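Local coordinates for protein flavodoxin (Fusobacterium nucleatum, PDB 6OHK) that binds flavin mononucleotide and carries electrons, probably as a low-potential donor to a number of redox enzymes, at residues Lys5-Tyr11 against Phe49-Val55. The protein carries 1 engineered substitution. Sequence-based numbering, arbitrary orientation.
Sequences KTIGIFY and FENLILV
Gly8 and Phe10 of strand 7-11 each exchange two backbone hydrogen bonds with strand 51-55, forming a parallel pair whose short axes run 16° apart. Gly8 N gives to Asn51 O and Gly8 O takes from Ile53 N, both at 2.9 Å; Phe10 likewise bonds Ile53 O and Val55 N.

At the N-terminal end of the pair, side chains and a water extend the contact. The amide nitrogen Asn51 ND2 reaches Lys5 O (3.1 Å) from above the carbonyl plane, while Asn51 OD1 is held by the backbone N of Lys170, so both ends of this buried amide are used. A water bridges Thr6 O and Glu50 N. Farther out, the extended chain of Lys5 brings NZ evenly between the two carboxylate oxygens of Glu50, a salt bridge whose two hydrogen bonds are weak (NZ to OE1 2.9 Å), suited to the protein surface.

Glycine suits position 8 because the Phe49 ring lies flat over it, with Gly8 CA 3.8 Å from the ring centroid in a CH-pi contact. With CG beside its backbone N (chi1 -60°), the Phe49 ring turns across Gly8, its edge meeting Thr6 O. Phe10 continues this apolar face, its CZ touching Phe49 CE2, its CE1 3.6 Å from Leu52 CD2 and its CB beside Leu54 CD2. On the other face, beta-branched Ile7 and Ile53 meet, CG2 to CD1 (3.9 Å); Tyr11 sets CB beside Val55 CB, its ring leading away.

In this flavodoxin-like fold, helix 17-28 packs on the Ile53, Val55 and Tyr11 face, strand 7-11 leads to Thr13 of the FMN site, and strands 34-38, whose Phe37 stacks on Phe10, and 84-90 flank the pair.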
loop_
_atom_site.group_PDB
_atom_site.type_symbol
_atom_site.label_atom_id
_atom_site.label_comp_id
_atom_site.label_asym_id
_atom_site.label_seq_id
_atom_site.Cartn_x
_atom_site.Cartn_y
_atom_site.Cartn_z
ATOM N N LYS A 5 -2.973 -13.195 -12.556
ATOM C CA LYS A 5 -1.966 -13.851 -11.739
ATOM C C LYS A 5 -2.234 -13.554 -10.269
ATOM O O LYS A 5 -2.851 -12.541 -9.919
ATOM C CB LYS A 5 -0.566 -13.398 -12.132
ATOM C CG LYS A 5 -0.217 -13.902 -13.511
ATOM C CD LYS A 5 1.147 -13.470 -13.987
ATOM C CE LYS A 5 1.523 -14.214 -15.272
ATOM N NZ LYS A 5 2.748 -13.657 -15.915
ATOM N N THR A 6 -1.778 -14.446 -9.411
ATOM C CA THR A 6 -2.019 -14.301 -7.987
ATOM C C THR A 6 -1.477 -12.970 -7.479
ATOM O O THR A 6 -0.367 -12.551 -7.838
ATOM C CB THR A 6 -1.354 -15.453 -7.246
ATOM O OG1 THR A 6 -1.904 -16.673 -7.769
ATOM C CG2 THR A 6 -1.600 -15.396 -5.758
ATOM N N ILE A 7 -2.266 -12.337 -6.628
ATOM C CA ILE A 7 -1.901 -11.079 -5.991
ATOM C C ILE A 7 -1.267 -11.378 -4.641
ATOM O O ILE A 7 -1.861 -12.048 -3.799
ATOM C CB ILE A 7 -3.147 -10.212 -5.822
ATOM C CG1 ILE A 7 -3.773 -9.880 -7.181
ATOM C CG2 ILE A 7 -2.800 -8.935 -5.070
ATOM C CD1 ILE A 7 -5.241 -9.488 -7.107
ATOM N N GLY A 8 -0.064 -10.878 -4.439
ATOM C CA GLY A 8 0.578 -10.959 -3.133
ATOM C C GLY A 8 0.291 -9.734 -2.301
ATOM O O GLY A 8 0.600 -8.620 -2.733
ATOM N N ILE A 9 -0.306 -9.926 -1.137
ATOM C CA ILE A 9 -0.649 -8.847 -0.218
ATOM C C ILE A 9 0.298 -8.916 0.963
ATOM O O ILE A 9 0.359 -9.949 1.650
ATOM C CB ILE A 9 -2.101 -8.984 0.255
ATOM C CG1 ILE A 9 -3.058 -9.088 -0.932
ATOM C CG2 ILE A 9 -2.454 -7.836 1.186
ATOM C CD1 ILE A 9 -4.476 -9.428 -0.518
ATOM N N PHE A 10 1.040 -7.854 1.201
ATOM C CA PHE A 10 2.048 -7.801 2.259
ATOM C C PHE A 10 1.731 -6.626 3.168
ATOM O O PHE A 10 1.534 -5.519 2.673
ATOM C CB PHE A 10 3.423 -7.607 1.646
ATOM C CG PHE A 10 3.889 -8.822 0.868
ATOM C CD1 PHE A 10 3.454 -9.069 -0.442
ATOM C CD2 PHE A 10 4.715 -9.754 1.463
ATOM C CE1 PHE A 10 3.829 -10.210 -1.095
ATOM C CE2 PHE A 10 5.098 -10.904 0.793
ATOM C CZ PHE A 10 4.654 -11.122 -0.468
ATOM N N TYR A 11 1.637 -6.873 4.473
ATOM C CA TYR A 11 1.251 -5.822 5.410
ATOM C C TYR A 11 2.088 -5.912 6.672
ATOM O O TYR A 11 2.722 -6.927 6.951
ATOM C CB TYR A 11 -0.253 -5.886 5.742
ATOM C CG TYR A 11 -0.594 -7.002 6.666
ATOM C CD1 TYR A 11 -0.780 -8.292 6.197
ATOM C CD2 TYR A 11 -0.704 -6.785 8.043
ATOM C CE1 TYR A 11 -1.054 -9.336 7.064
ATOM C CE2 TYR A 11 -0.975 -7.837 8.914
ATOM C CZ TYR A 11 -1.147 -9.102 8.407
ATOM O OH TYR A 11 -1.416 -10.127 9.352
ATOM N N PHE A 49 5.626 -12.793 -6.831
ATOM C CA PHE A 49 4.384 -12.300 -7.383
ATOM C C PHE A 49 4.664 -11.218 -8.401
ATOM O O PHE A 49 5.573 -10.400 -8.241
ATOM C CB PHE A 49 3.509 -11.710 -6.263
ATOM C CG PHE A 49 3.165 -12.713 -5.227
ATOM C CD1 PHE A 49 2.068 -13.517 -5.391
ATOM C CD2 PHE A 49 3.969 -12.927 -4.123
ATOM C CE1 PHE A 49 1.761 -14.498 -4.485
ATOM C CE2 PHE A 49 3.693 -13.894 -3.228
ATOM C CZ PHE A 49 2.594 -14.686 -3.387
ATOM N N GLU A 50 3.822 -11.170 -9.426
ATOM C CA GLU A 50 3.845 -10.080 -10.386
ATOM C C GLU A 50 2.878 -8.978 -10.036
ATOM O O GLU A 50 3.058 -7.858 -10.503
ATOM C CB GLU A 50 3.545 -10.596 -11.797
ATOM C CG GLU A 50 4.581 -11.670 -12.257
ATOM C CD GLU A 50 4.457 -12.052 -13.729
ATOM O OE1 GLU A 50 3.813 -11.307 -14.500
ATOM O OE2 GLU A 50 5.014 -13.104 -14.113
ATOM N N ASN A 51 1.824 -9.302 -9.309
ATOM C CA ASN A 51 0.835 -8.351 -8.848
ATOM C C ASN A 51 0.969 -8.254 -7.339
ATOM O O ASN A 51 0.931 -9.283 -6.660
ATOM C CB ASN A 51 -0.569 -8.862 -9.172
ATOM C CG ASN A 51 -0.818 -8.992 -10.654
ATOM O OD1 ASN A 51 -0.293 -8.204 -11.436
ATOM N ND2 ASN A 51 -1.634 -9.974 -11.043
ATOM N N LEU A 52 1.129 -7.039 -6.810
ATOM C CA LEU A 52 1.403 -6.826 -5.394
ATOM C C LEU A 52 0.556 -5.708 -4.835
ATOM O O LEU A 52 0.316 -4.695 -5.491
ATOM C CB LEU A 52 2.861 -6.421 -5.226
ATOM C CG LEU A 52 3.889 -7.525 -5.444
ATOM C CD1 LEU A 52 5.267 -6.924 -5.637
ATOM C CD2 LEU A 52 3.920 -8.493 -4.277
ATOM N N ILE A 53 0.137 -5.893 -3.589
ATOM C CA ILE A 53 -0.447 -4.833 -2.768
ATOM C C ILE A 53 0.359 -4.766 -1.483
ATOM O O ILE A 53 0.432 -5.759 -0.744
ATOM C CB ILE A 53 -1.923 -5.122 -2.472
ATOM C CG1 ILE A 53 -2.736 -5.174 -3.764
ATOM C CG2 ILE A 53 -2.482 -4.085 -1.479
ATOM C CD1 ILE A 53 -4.178 -5.631 -3.573
ATOM N N LEU A 54 0.999 -3.635 -1.228
ATOM C CA LEU A 54 1.859 -3.440 -0.059
ATOM C C LEU A 54 1.197 -2.424 0.847
ATOM O O LEU A 54 0.829 -1.342 0.393
ATOM C CB LEU A 54 3.244 -2.931 -0.476
ATOM C CG LEU A 54 3.911 -3.661 -1.640
ATOM C CD1 LEU A 54 5.298 -3.067 -1.861
ATOM C CD2 LEU A 54 4.009 -5.161 -1.453
ATOM N N VAL A 55 1.002 -2.788 2.109
ATOM C CA VAL A 55 0.175 -2.032 3.052
ATOM C C VAL A 55 0.990 -1.711 4.294
ATOM O O VAL A 55 1.603 -2.596 4.893
ATOM C CB VAL A 55 -1.061 -2.854 3.455
ATOM C CG1 VAL A 55 -1.989 -2.010 4.317
ATOM C CG2 VAL A 55 -1.772 -3.450 2.250
HETATM O O HOH W 1 1.756 -13.024 -9.460
#